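Local coordinates for protein transcriptional regulator of the TetR/AcrR family (Thermobifida fusca YX, PDB 3DCF) that probably binds DNA as a transcriptional repressor of the TetR/AcrR family, through a predicted helix-turn-helix motif, at residues A110-H115 with T179-A184; L158-V163 with V171-A176; E89-F94 with E148-E153; R117-N122 with I185-W190; G102-R107 with T165-D170. All coordinates share one frame; numbering follows the deposited sequence.

Contact 1: A110-H115 with T179-A184; sequences ALLVEH and TLLGAA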
# COMPACT_ATOMS: atom_id res chain seq x y z
N ALA A 110 18.73 -1.80 9.73
CA ALA A 110 18.34 -0.97 10.89
C ALA A 110 17.22 0.02 10.53
O ALA A 110 16.32 0.23 11.33
CB ALA A 110 19.55 -0.21 11.44
N LEU A 111 17.30 0.62 9.34
CA LEU A 111 16.26 1.56 8.84
C LEU A 111 14.88 0.90 8.68
O LEU A 111 13.87 1.52 9.02
CB LEU A 111 16.69 2.22 7.51
CG LEU A 111 17.84 3.24 7.51
CD1 LEU A 111 18.30 3.53 6.07
CD2 LEU A 111 17.44 4.51 8.24
N LEU A 112 14.86 -0.33 8.16
CA LEU A 112 13.60 -1.09 7.97
C LEU A 112 12.91 -1.50 9.29
O LEU A 112 11.67 -1.45 9.38
CB LEU A 112 13.84 -2.33 7.10
CG LEU A 112 14.16 -2.03 5.62
CD1 LEU A 112 14.63 -3.31 4.88
CD2 LEU A 112 12.95 -1.39 4.89
N VAL A 113 13.71 -1.92 10.28
CA VAL A 113 13.19 -2.28 11.63
C VAL A 113 12.58 -1.03 12.29
O VAL A 113 11.52 -1.10 12.90
CB VAL A 113 14.31 -2.82 12.57
CG1 VAL A 113 13.78 -3.04 13.99
CG2 VAL A 113 14.95 -4.10 12.00
N GLU A 114 13.29 0.09 12.17
CA GLU A 114 12.85 1.39 12.69
C GLU A 114 11.58 1.88 11.99
O GLU A 114 10.65 2.32 12.66
CB GLU A 114 13.98 2.44 12.54
CG GLU A 114 13.63 3.89 12.91
CD GLU A 114 12.98 4.01 14.28
OE1 GLU A 114 13.50 3.46 15.27
OE2 GLU A 114 11.91 4.64 14.36
N HIS A 115 11.57 1.81 10.65
CA HIS A 115 10.43 2.26 9.83
C HIS A 115 9.15 1.48 10.12
O HIS A 115 8.09 2.09 10.33
CB HIS A 115 10.79 2.22 8.33
CG HIS A 115 9.74 2.80 7.44
ND1 HIS A 115 9.45 4.15 7.40
CD2 HIS A 115 8.91 2.21 6.54
CE1 HIS A 115 8.49 4.37 6.53
NE2 HIS A 115 8.14 3.21 5.99
N THR A 179 10.00 -1.00 -2.96
CA THR A 179 9.50 -2.35 -2.64
C THR A 179 9.69 -2.70 -1.16
O THR A 179 8.77 -3.25 -0.53
CB THR A 179 10.17 -3.43 -3.55
OG1 THR A 179 9.86 -3.17 -4.93
CG2 THR A 179 9.70 -4.86 -3.17
N LEU A 180 10.88 -2.41 -0.63
CA LEU A 180 11.20 -2.71 0.78
C LEU A 180 10.38 -1.84 1.73
O LEU A 180 9.81 -2.35 2.70
CB LEU A 180 12.71 -2.55 1.07
CG LEU A 180 13.75 -3.45 0.36
CD1 LEU A 180 15.19 -2.92 0.69
CD2 LEU A 180 13.59 -4.94 0.72
N LEU A 181 10.35 -0.52 1.46
CA LEU A 181 9.54 0.43 2.24
C LEU A 181 8.05 0.11 2.04
O LEU A 181 7.31 0.11 3.01
CB LEU A 181 9.83 1.89 1.86
CG LEU A 181 11.20 2.49 2.22
CD1 LEU A 181 11.32 3.88 1.63
CD2 LEU A 181 11.45 2.51 3.75
N GLY A 182 7.65 -0.17 0.80
CA GLY A 182 6.27 -0.57 0.47
C GLY A 182 5.78 -1.77 1.26
O GLY A 182 4.63 -1.77 1.73
N ALA A 183 6.65 -2.78 1.41
CA ALA A 183 6.36 -4.00 2.20
C ALA A 183 6.14 -3.66 3.68
O ALA A 183 5.27 -4.24 4.33
CB ALA A 183 7.48 -5.05 2.05
N ALA A 184 6.93 -2.72 4.21
CA ALA A 184 6.81 -2.24 5.60
C ALA A 184 5.52 -1.43 5.81
O ALA A 184 4.81 -1.64 6.79
CB ALA A 184 8.03 -1.40 5.98
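Leu-180 meets Leu-112 with its CB rather than its tip: the Leu-112 CD2 methyl stands 4.0 Å from Leu-180 CB and close to the carbonyl oxygen of the same residue, the two side chains crossing at about a right angle. That branch is sent across the gap because Leu-112 has CG opposite its carbonyl carbon (chi1 -69°). One residue on, Leu-181 turns its CD2 methyl onto a ring. Leu-181 CD2 lies over one face of the His-115 imidazole, 4.0 Å from the centroid, a CH-pi contact displaced toward the CD2 side of the ring; Leu-181 CD2 also touches Leu-112 CD2 at 4.3 Å. The two helices, 104-121 and 173-185, run in nearly the same direction here, with local axes 10.1 Å apart at 27°, inside the all-helical C-terminal domain of a TetR-type regulator. Leu-112 and Leu-180 both also pack on Tyr-214 of the second subunit, so this layer continues into the dimer interface. Ala-184 completes the grip on the histidine. Its CB sits in the ring plane at the edge, 3.8 Å from His-115 CD2, while Tyr-151 of helix 138-164 pairs edge-to-face with the same imidazole. With an alanine in place of His-115, the Leu-181 methyl would probably lose the face it rests on and Tyr-151 one of its two ring partners.

Contact 2: L158-V163 with V171-A176; sequences LYAEGV and VDPTVA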
# COMPACT_ATOMS: atom_id res chain seq x y z
N LEU A 158 22.01 4.80 -0.22
CA LEU A 158 22.52 3.74 0.65
C LEU A 158 22.44 2.35 -0.03
O LEU A 158 23.32 1.50 0.21
CB LEU A 158 21.76 3.76 2.00
CG LEU A 158 22.50 3.48 3.29
CD1 LEU A 158 23.60 4.54 3.48
CD2 LEU A 158 21.52 3.53 4.47
N TYR A 159 21.41 2.11 -0.85
CA TYR A 159 21.27 0.83 -1.59
C TYR A 159 22.31 0.74 -2.74
O TYR A 159 22.83 -0.35 -3.01
CB TYR A 159 19.83 0.60 -2.10
CG TYR A 159 19.57 -0.85 -2.50
CD1 TYR A 159 19.88 -1.31 -3.80
CD2 TYR A 159 19.04 -1.76 -1.60
CE1 TYR A 159 19.66 -2.65 -4.17
CE2 TYR A 159 18.81 -3.11 -1.97
CZ TYR A 159 19.13 -3.55 -3.26
OH TYR A 159 18.92 -4.86 -3.64
N ALA A 160 22.60 1.88 -3.39
CA ALA A 160 23.63 1.98 -4.46
C ALA A 160 25.05 1.67 -3.96
O ALA A 160 25.82 1.03 -4.68
CB ALA A 160 23.61 3.35 -5.11
N GLU A 161 25.40 2.17 -2.76
CA GLU A 161 26.71 1.91 -2.14
C GLU A 161 26.92 0.42 -1.80
O GLU A 161 27.98 -0.13 -2.08
CB GLU A 161 26.88 2.71 -0.85
CG GLU A 161 26.96 4.22 -0.99
CD GLU A 161 26.93 4.90 0.38
OE1 GLU A 161 27.57 4.39 1.33
OE2 GLU A 161 26.25 5.95 0.51
N GLY A 162 25.90 -0.19 -1.19
CA GLY A 162 25.89 -1.63 -0.84
C GLY A 162 25.93 -2.59 -2.04
O GLY A 162 26.46 -3.70 -1.92
N VAL A 163 25.36 -2.17 -3.17
CA VAL A 163 25.42 -2.92 -4.44
C VAL A 163 26.83 -2.80 -5.05
O VAL A 163 27.39 -3.80 -5.51
CB VAL A 163 24.32 -2.47 -5.46
CG1 VAL A 163 24.61 -2.99 -6.86
CG2 VAL A 163 22.92 -2.92 -4.99
N VAL A 171 19.93 -4.97 -8.11
CA VAL A 171 18.66 -4.48 -8.71
C VAL A 171 18.70 -2.96 -8.62
O VAL A 171 19.45 -2.41 -7.81
CB VAL A 171 17.38 -5.04 -7.98
CG1 VAL A 171 17.34 -6.57 -8.06
CG2 VAL A 171 17.30 -4.56 -6.52
N ASP A 172 17.91 -2.28 -9.45
CA ASP A 172 17.83 -0.82 -9.46
C ASP A 172 17.50 -0.29 -8.04
O ASP A 172 16.55 -0.79 -7.44
CB ASP A 172 16.77 -0.36 -10.48
CG ASP A 172 16.58 1.15 -10.50
OD1 ASP A 172 15.77 1.65 -9.71
OD2 ASP A 172 17.23 1.82 -11.34
N PRO A 173 18.29 0.67 -7.49
CA PRO A 173 18.02 1.26 -6.15
C PRO A 173 16.60 1.79 -5.90
O PRO A 173 16.07 1.59 -4.80
CB PRO A 173 19.01 2.44 -6.09
CG PRO A 173 20.11 2.07 -6.96
CD PRO A 173 19.50 1.26 -8.09
N THR A 174 16.01 2.43 -6.91
CA THR A 174 14.65 2.97 -6.80
C THR A 174 13.61 1.87 -6.62
O THR A 174 12.71 2.02 -5.80
CB THR A 174 14.26 3.85 -8.02
OG1 THR A 174 15.34 4.74 -8.32
CG2 THR A 174 12.99 4.65 -7.73
N VAL A 175 13.76 0.76 -7.35
CA VAL A 175 12.84 -0.40 -7.25
C VAL A 175 12.96 -1.13 -5.91
O VAL A 175 11.94 -1.50 -5.32
CB VAL A 175 13.06 -1.43 -8.40
CG1 VAL A 175 12.13 -2.68 -8.23
CG2 VAL A 175 12.83 -0.77 -9.75
N ALA A 176 14.19 -1.33 -5.44
CA ALA A 176 14.44 -1.98 -4.15
C ALA A 176 13.85 -1.14 -3.02
O ALA A 176 13.06 -1.65 -2.24
CB ALA A 176 15.94 -2.22 -3.91
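Ala-176 sets its CB squarely over the middle of the Tyr-159 ring, 3.6 Å from the centroid and 14° off the normal, a close CH-pi contact. Val-171 comes to the far end of the same ring, its CG2 methyl 3.3 Å from Tyr-159 OH, and its carbonyl oxygen lies at the ring edge. Nearer the root of the ring, Pro-173 CA approaches Tyr-159 CD1, and Pro-173 CG touches Ala-160 CB at 4.2 Å. The phenol reaches this far because its ring is carried nearly opposite the backbone N (chi1 -164°), and its hydroxyl is held by a hydrogen bond to the Leu-169 carbonyl in the intervening loop. Further out, Asp-172 fixes the start of helix 173-185 as its N-cap. Asp-172 OD1 accepts from Val-175 N at 3.2 Å, on its anti lone pair, and weakly from Thr-174 N; OD2 makes a salt bridge to Arg-196 of the second subunit. Leu-209 of that subunit also packs on Tyr-159. Two consecutive helices, 138-164 and 173-185, are thus closed on each other across a short loop, a helix-loop-helix connection at the subunit interface of the TetR-type C-terminal domain.

Contact 3: E89-F94 with E148-E153; sequences EALERF and EREYTE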
# COMPACT_ATOMS: atom_id res chain seq x y z
N GLU A 89 9.87 13.98 13.70
CA GLU A 89 10.68 13.14 14.61
C GLU A 89 11.13 11.80 14.00
O GLU A 89 12.27 11.37 14.24
CB GLU A 89 9.97 12.83 15.94
CG GLU A 89 10.00 13.94 16.99
CD GLU A 89 9.76 13.41 18.42
OE1 GLU A 89 9.04 12.40 18.57
OE2 GLU A 89 10.32 14.00 19.38
N ALA A 90 10.21 11.13 13.29
CA ALA A 90 10.49 9.86 12.59
C ALA A 90 11.62 10.01 11.56
O ALA A 90 12.50 9.15 11.46
CB ALA A 90 9.23 9.32 11.90
N LEU A 91 11.60 11.13 10.84
CA LEU A 91 12.62 11.44 9.84
C LEU A 91 13.99 11.75 10.48
O LEU A 91 15.02 11.42 9.88
CB LEU A 91 12.10 12.55 8.92
CG LEU A 91 12.91 13.01 7.71
CD1 LEU A 91 11.99 13.43 6.55
CD2 LEU A 91 13.90 14.13 8.12
N GLU A 92 14.01 12.35 11.69
CA GLU A 92 15.28 12.59 12.45
C GLU A 92 15.92 11.27 12.91
O GLU A 92 17.13 11.12 12.87
CB GLU A 92 15.09 13.50 13.66
CG GLU A 92 14.92 14.99 13.33
CD GLU A 92 14.85 15.90 14.57
OE1 GLU A 92 15.37 15.52 15.65
OE2 GLU A 92 14.30 17.01 14.45
N ARG A 93 15.09 10.34 13.38
CA ARG A 93 15.54 8.98 13.75
C ARG A 93 16.02 8.20 12.53
O ARG A 93 16.88 7.34 12.66
CB ARG A 93 14.44 8.20 14.47
CG ARG A 93 14.06 8.82 15.81
CD ARG A 93 13.20 7.91 16.66
NE ARG A 93 11.98 7.47 15.97
CZ ARG A 93 10.83 8.16 15.88
NH1 ARG A 93 10.68 9.38 16.41
NH2 ARG A 93 9.80 7.61 15.21
N PHE A 94 15.48 8.52 11.35
CA PHE A 94 15.88 7.90 10.07
C PHE A 94 17.28 8.41 9.64
O PHE A 94 18.17 7.59 9.33
CB PHE A 94 14.81 8.18 8.99
CG PHE A 94 14.70 7.11 7.95
CD1 PHE A 94 14.03 5.92 8.26
CD2 PHE A 94 15.20 7.29 6.66
CE1 PHE A 94 13.89 4.90 7.30
CE2 PHE A 94 15.07 6.28 5.68
CZ PHE A 94 14.40 5.08 6.01
N GLU A 148 8.29 12.51 2.09
CA GLU A 148 8.34 11.18 1.43
C GLU A 148 9.61 11.07 0.56
O GLU A 148 10.27 10.02 0.59
CB GLU A 148 7.13 10.92 0.50
CG GLU A 148 5.79 10.55 1.15
CD GLU A 148 4.82 9.81 0.16
OE1 GLU A 148 5.22 8.82 -0.49
OE2 GLU A 148 3.63 10.19 0.05
N ARG A 149 9.92 12.13 -0.20
CA ARG A 149 11.13 12.18 -1.04
C ARG A 149 12.44 12.03 -0.27
O ARG A 149 13.34 11.35 -0.76
CB ARG A 149 11.20 13.46 -1.91
CG ARG A 149 10.34 13.40 -3.17
CD ARG A 149 10.68 14.52 -4.16
NE ARG A 149 10.27 15.84 -3.69
CZ ARG A 149 9.04 16.37 -3.78
NH1 ARG A 149 8.01 15.70 -4.33
NH2 ARG A 149 8.82 17.59 -3.30
N GLU A 150 12.54 12.65 0.92
CA GLU A 150 13.74 12.54 1.78
C GLU A 150 13.99 11.10 2.23
O GLU A 150 15.11 10.65 2.10
CB GLU A 150 13.66 13.45 3.01
CG GLU A 150 13.81 14.93 2.68
CD GLU A 150 13.61 15.84 3.89
OE1 GLU A 150 13.92 15.41 5.03
OE2 GLU A 150 13.16 17.00 3.67
N TYR A 151 12.96 10.43 2.75
CA TYR A 151 13.02 8.99 3.15
C TYR A 151 13.60 8.10 2.03
O TYR A 151 14.52 7.30 2.26
CB TYR A 151 11.62 8.42 3.46
CG TYR A 151 11.09 8.55 4.87
CD1 TYR A 151 11.60 7.73 5.89
CD2 TYR A 151 10.02 9.40 5.17
CE1 TYR A 151 11.10 7.82 7.21
CE2 TYR A 151 9.50 9.49 6.47
CZ TYR A 151 10.05 8.70 7.49
OH TYR A 151 9.55 8.79 8.76
N THR A 152 13.01 8.26 0.84
CA THR A 152 13.37 7.48 -0.35
C THR A 152 14.81 7.74 -0.78
O THR A 152 15.56 6.80 -1.02
CB THR A 152 12.40 7.78 -1.55
OG1 THR A 152 11.05 7.77 -1.09
CG2 THR A 152 12.55 6.74 -2.65
N GLU A 153 15.19 9.02 -0.85
CA GLU A 153 16.54 9.41 -1.29
C GLU A 153 17.67 8.96 -0.36
O GLU A 153 18.73 8.56 -0.86
CB GLU A 153 16.59 10.92 -1.62
CG GLU A 153 15.81 11.22 -2.93
CD GLU A 153 15.47 12.70 -3.16
OE1 GLU A 153 16.04 13.59 -2.48
OE2 GLU A 153 14.62 12.98 -4.04
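Tyr-151 has its CG beside the backbone N (chi1 -88°) and Phe-94 swings its ring somewhat short of opposite its own N (chi1 -150°), and these two settings bring the rings together. The tyrosine offers the edge that carries CD1 and CE1 to the face of the phenylalanine: CD1 stands over the middle of the Phe-94 ring, the centroids are 4.8 Å apart, and the planes meet at 70°. This is a T-shaped, edge-to-face pair. The Tyr-151 carbonyl oxygen also comes near the rim of the ring, 3.6 Å from Phe-94 CE2. Beyond the pair the phenol runs on across the gap until its OH lies 3.2 Å from Ala-90 CB.

Helix 75-98 and helix 138-164 point almost the same way, their local axes 10.8 Å apart. In TetR-family proteins the helix that follows the helix-turn-helix motif connects the DNA-binding part to the C-terminal body, and 75-98 occupies that place; the Tyr-151 pairing is one of the points where it rests on the body. On the other flank Leu-91 crosses Glu-150 at about a right angle. The extended glutamate sets OE1 against the forked end of the leucine, 3.2 Å from Glu-150 OE1 to Leu-91 CD1 and 3.3 Å to Leu-91 CD2, while its OE2 has a long, weak ion pair with Arg-147. Behind the aromatic pair, Leu-111 of helix 104-121 touches Phe-94.

Contact 4: R117-N122 with I185-W190; sequences RTILRN and IWTYRW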
# COMPACT_ATOMS: atom_id res chain seq x y z
N ARG A 117 8.52 -0.42 12.88
CA ARG A 117 8.17 -0.09 14.29
C ARG A 117 7.35 1.20 14.35
O ARG A 117 6.34 1.25 15.05
CB ARG A 117 9.41 0.08 15.20
CG ARG A 117 10.00 -1.19 15.83
CD ARG A 117 11.05 -0.84 16.93
NE ARG A 117 12.27 -0.20 16.41
CZ ARG A 117 13.23 0.41 17.13
NH1 ARG A 117 13.16 0.52 18.46
NH2 ARG A 117 14.29 0.94 16.50
N THR A 118 7.80 2.22 13.62
CA THR A 118 7.11 3.51 13.57
C THR A 118 5.72 3.38 12.93
O THR A 118 4.80 4.07 13.39
CB THR A 118 7.94 4.58 12.81
OG1 THR A 118 9.26 4.61 13.35
CG2 THR A 118 7.30 5.98 12.92
N ILE A 119 5.58 2.52 11.91
CA ILE A 119 4.27 2.29 11.25
C ILE A 119 3.26 1.66 12.24
O ILE A 119 2.16 2.21 12.43
CB ILE A 119 4.35 1.38 9.96
CG1 ILE A 119 5.23 1.97 8.84
CG2 ILE A 119 2.96 1.12 9.39
CD1 ILE A 119 4.83 3.34 8.36
N LEU A 120 3.67 0.55 12.88
CA LEU A 120 2.81 -0.19 13.84
C LEU A 120 2.39 0.63 15.08
O LEU A 120 1.33 0.36 15.67
CB LEU A 120 3.48 -1.51 14.27
CG LEU A 120 3.78 -2.53 13.15
CD1 LEU A 120 4.47 -3.74 13.75
CD2 LEU A 120 2.54 -2.95 12.35
N ARG A 121 3.22 1.61 15.46
CA ARG A 121 2.94 2.54 16.56
C ARG A 121 2.06 3.74 16.15
O ARG A 121 1.39 4.33 17.00
CB ARG A 121 4.25 3.09 17.16
CG ARG A 121 5.01 2.10 17.99
CD ARG A 121 6.35 2.67 18.43
NE ARG A 121 6.95 1.84 19.48
CZ ARG A 121 7.56 0.66 19.30
NH1 ARG A 121 7.67 0.09 18.10
NH2 ARG A 121 8.07 0.02 20.36
N ASN A 122 2.08 4.11 14.87
CA ASN A 122 1.30 5.26 14.37
C ASN A 122 0.40 4.82 13.23
O ASN A 122 0.44 5.39 12.13
CB ASN A 122 2.24 6.40 13.93
CG ASN A 122 3.22 6.83 15.02
OD1 ASN A 122 3.00 7.84 15.71
ND2 ASN A 122 4.30 6.06 15.20
N ILE A 185 5.23 -0.51 4.88
CA ILE A 185 4.05 0.37 4.93
C ILE A 185 2.71 -0.39 4.86
O ILE A 185 1.81 -0.11 5.64
CB ILE A 185 4.11 1.47 3.81
CG1 ILE A 185 5.29 2.43 4.03
CG2 ILE A 185 2.81 2.29 3.76
CD1 ILE A 185 5.70 3.24 2.81
N TRP A 186 2.61 -1.38 3.98
CA TRP A 186 1.35 -2.17 3.76
C TRP A 186 0.73 -2.79 5.03
O TRP A 186 -0.46 -3.10 5.05
CB TRP A 186 1.58 -3.26 2.71
CG TRP A 186 0.34 -3.84 2.10
CD1 TRP A 186 -0.14 -5.11 2.26
CD2 TRP A 186 -0.57 -3.16 1.23
NE1 TRP A 186 -1.30 -5.27 1.53
CE2 TRP A 186 -1.59 -4.09 0.89
CE3 TRP A 186 -0.63 -1.85 0.70
CZ2 TRP A 186 -2.66 -3.76 0.04
CZ3 TRP A 186 -1.71 -1.52 -0.15
CH2 TRP A 186 -2.71 -2.47 -0.48
N THR A 187 1.56 -2.98 6.06
CA THR A 187 1.10 -3.41 7.39
C THR A 187 -0.09 -2.59 7.93
O THR A 187 -0.92 -3.16 8.65
CB THR A 187 2.24 -3.36 8.43
OG1 THR A 187 2.76 -2.03 8.49
CG2 THR A 187 3.37 -4.33 8.09
N TYR A 188 -0.19 -1.29 7.57
CA TYR A 188 -1.32 -0.46 8.05
C TYR A 188 -2.69 -0.96 7.56
O TYR A 188 -3.68 -0.75 8.24
CB TYR A 188 -1.13 1.07 7.78
CG TYR A 188 -1.59 1.63 6.43
CD1 TYR A 188 -2.95 1.99 6.20
CD2 TYR A 188 -0.67 1.89 5.40
CE1 TYR A 188 -3.37 2.54 4.96
CE2 TYR A 188 -1.08 2.45 4.17
CZ TYR A 188 -2.41 2.77 3.95
OH TYR A 188 -2.76 3.30 2.74
N ARG A 189 -2.73 -1.62 6.40
CA ARG A 189 -3.98 -2.20 5.87
C ARG A 189 -4.34 -3.58 6.45
O ARG A 189 -5.53 -3.88 6.50
CB ARG A 189 -3.99 -2.25 4.33
CG ARG A 189 -4.19 -0.87 3.66
CD ARG A 189 -4.67 -0.98 2.21
NE ARG A 189 -6.07 -1.45 2.03
CZ ARG A 189 -6.50 -2.71 1.78
NH1 ARG A 189 -5.66 -3.75 1.69
NH2 ARG A 189 -7.81 -2.93 1.62
N TRP A 190 -3.35 -4.38 6.88
CA TRP A 190 -3.61 -5.74 7.42
C TRP A 190 -3.34 -6.01 8.92
O TRP A 190 -4.00 -6.88 9.49
CB TRP A 190 -2.92 -6.82 6.57
CG TRP A 190 -1.42 -6.87 6.63
CD1 TRP A 190 -0.56 -6.30 5.75
CD2 TRP A 190 -0.62 -7.55 7.60
NE1 TRP A 190 0.73 -6.58 6.12
CE2 TRP A 190 0.73 -7.34 7.25
CE3 TRP A 190 -0.91 -8.33 8.74
CZ2 TRP A 190 1.80 -7.87 7.99
CZ3 TRP A 190 0.16 -8.86 9.49
CH2 TRP A 190 1.49 -8.63 9.11
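Ile-119 and Ile-185 bring their CA atoms to 6.6 Å, where the last turns of helix 104-121 pass the end of helix 173-185. Ile-119 makes most of the contact: its CG2 methyl reaches Thr-187 OG1 at 3.3 Å and also nears the Ile-185 carbonyl, while its CD1 meets Ile-185 CG1 at 4.4 Å. Leu-120 comes in beside it, crossing Thr-187 at about a right angle with CD2 4.0 Å from Thr-187 CB. The threonine hydroxyl is tucked between backbone N and carbonyl carbon (chi1 57°), which lets it hydrogen-bond back to the Ala-184 carbonyl; that satisfies a polar atom set against aliphatic carbon. Across the helix end Asn-122 folds back, its ND2 giving a nearly straight hydrogen bond of 2.7 Å to Thr-118 O, in the carbonyl plane and on a lone pair. Leu-120 packs further on Val-203 of helix 199-212, and Trp-186 pairs edge-to-face with Tyr-130 of the second subunit. The contact thus joins helix 104-121 to the segment between helices 173-185 and 199-212, two helices that both meet the second subunit, as expected of the helical dimerisation face of TetR-family regulators.

Contact 5: G102-R107 with T165-D170; sequences GSPGER and TGELLD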
# COMPACT_ATOMS: atom_id res chain seq x y z
N GLY A 102 28.14 1.44 10.77
CA GLY A 102 27.75 0.20 10.09
C GLY A 102 27.95 0.29 8.59
O GLY A 102 28.16 1.37 8.04
N SER A 103 27.92 -0.87 7.92
CA SER A 103 27.99 -0.93 6.46
C SER A 103 26.61 -0.48 5.92
O SER A 103 25.64 -0.45 6.69
CB SER A 103 28.30 -2.35 5.98
OG SER A 103 27.34 -3.30 6.43
N PRO A 104 26.52 -0.13 4.62
CA PRO A 104 25.21 0.21 4.02
C PRO A 104 24.10 -0.87 4.19
O PRO A 104 22.95 -0.51 4.46
CB PRO A 104 25.54 0.41 2.53
CG PRO A 104 26.98 0.83 2.53
CD PRO A 104 27.62 0.05 3.64
N GLY A 105 24.46 -2.15 4.06
CA GLY A 105 23.54 -3.29 4.27
C GLY A 105 23.05 -3.46 5.70
O GLY A 105 21.94 -3.96 5.93
N GLU A 106 23.90 -3.10 6.67
CA GLU A 106 23.56 -3.10 8.12
C GLU A 106 22.62 -1.92 8.44
O GLU A 106 21.65 -2.09 9.19
CB GLU A 106 24.82 -3.06 9.00
CG GLU A 106 25.59 -4.39 8.98
CD GLU A 106 27.00 -4.34 9.56
OE1 GLU A 106 27.61 -3.24 9.72
OE2 GLU A 106 27.53 -5.44 9.83
N ARG A 107 22.96 -0.74 7.89
CA ARG A 107 22.14 0.48 8.01
C ARG A 107 20.77 0.30 7.32
O ARG A 107 19.75 0.71 7.89
CB ARG A 107 22.90 1.72 7.48
CG ARG A 107 23.96 2.23 8.49
CD ARG A 107 25.28 2.68 7.85
NE ARG A 107 25.25 3.90 7.04
CZ ARG A 107 26.15 4.23 6.10
NH1 ARG A 107 27.18 3.44 5.76
NH2 ARG A 107 26.02 5.38 5.44
N THR A 165 29.75 -2.39 -3.70
CA THR A 165 30.73 -3.18 -2.93
C THR A 165 30.42 -4.71 -2.83
O THR A 165 31.12 -5.44 -2.11
CB THR A 165 30.81 -2.60 -1.51
OG1 THR A 165 29.53 -2.69 -0.88
CG2 THR A 165 31.24 -1.12 -1.55
N GLY A 166 29.41 -5.20 -3.55
CA GLY A 166 29.01 -6.61 -3.51
C GLY A 166 28.20 -7.10 -2.32
O GLY A 166 27.96 -8.30 -2.21
N GLU A 167 27.76 -6.22 -1.43
CA GLU A 167 26.97 -6.63 -0.24
C GLU A 167 25.47 -6.86 -0.52
O GLU A 167 24.86 -7.73 0.14
CB GLU A 167 27.11 -5.57 0.87
CG GLU A 167 26.48 -5.92 2.23
CD GLU A 167 26.70 -4.83 3.28
OE1 GLU A 167 27.06 -3.69 2.93
OE2 GLU A 167 26.49 -5.11 4.47
N LEU A 168 24.90 -6.09 -1.46
CA LEU A 168 23.45 -6.12 -1.78
C LEU A 168 23.11 -6.63 -3.18
O LEU A 168 23.89 -6.44 -4.11
CB LEU A 168 22.85 -4.72 -1.62
CG LEU A 168 23.09 -4.01 -0.29
CD1 LEU A 168 22.40 -2.66 -0.30
CD2 LEU A 168 22.65 -4.84 0.90
N LEU A 169 21.91 -7.22 -3.31
CA LEU A 169 21.38 -7.77 -4.59
C LEU A 169 21.38 -6.69 -5.67
O LEU A 169 20.86 -5.59 -5.44
CB LEU A 169 19.95 -8.31 -4.45
CG LEU A 169 19.35 -9.03 -5.68
CD1 LEU A 169 20.04 -10.36 -5.93
CD2 LEU A 169 17.86 -9.24 -5.54
N ASP A 170 21.94 -7.02 -6.83
CA ASP A 170 22.09 -6.07 -7.93
C ASP A 170 20.74 -5.87 -8.67
O ASP A 170 20.46 -6.52 -9.67
CB ASP A 170 23.25 -6.50 -8.87
CG ASP A 170 23.80 -5.34 -9.76
OD1 ASP A 170 23.09 -4.36 -10.09
OD2 ASP A 170 24.99 -5.44 -10.14
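The carboxylate of Glu-167 is approached from several sides by the first turn of helix 104-121. Ser-103 comes at its edge and gives its hydroxyl to OE2, with 2.8 Å from Ser-103 OG to Glu-167 OE2, on the syn lone pair. Gly-105 lies over one face, its N 3.2 Å from Glu-167 OE1 in a weak hydrogen bond, and Pro-104 CD sits close to the plane at the OE1 end. The glutamate chain is fully extended, with CG opposite the backbone N (chi1 -173°), so the acid is carried straight to the helix start. There Ser-103 and Glu-106 form a capping box: Ser-103 N donates to Glu-106 OE1 at 3.0 Å, and Glu-106 N returns weakly to Ser-103 OG. The serine oxygen therefore both accepts and donates, and the positive helix end would be expected to steady the negative charge. Were Glu-167 an alanine, Ser-103 OG and Gly-105 N would probably be left without their acceptor from the loop. Gly-105 leaves room for the acid, since a CB there would run into Glu-167 OE2. Next along the loop, Leu-168 CD2 packs on Gly-105 CA at 3.8 Å, and Leu-168 also meets Tyr-214 of the second subunit.

How the contacts relate
Contacts 2 and 5 sit side by side, centres about 9 Å apart, and divide between them the loop after helix 138-164, which is tied back to the helix end by a probable hydrogen bond, 2.9 Å from Gly-162 O to Leu-168 N. Helix 104-121 carries one segment each of contacts 5, 1 and 4 along its length, with contacts 4 and 5 about 25 Å apart between centres. Contact 1 is the hub. It meets contact 2 through Leu-111 and Leu-158, contact 4 through His-115 and Ile-185, and contact 3 through a salt bridge, 3.3 Å from Glu-114 OE2 to Arg-93 NE. Contact 3 alone brings in helix 75-98, and with it the side toward the predicted DNA-binding motif.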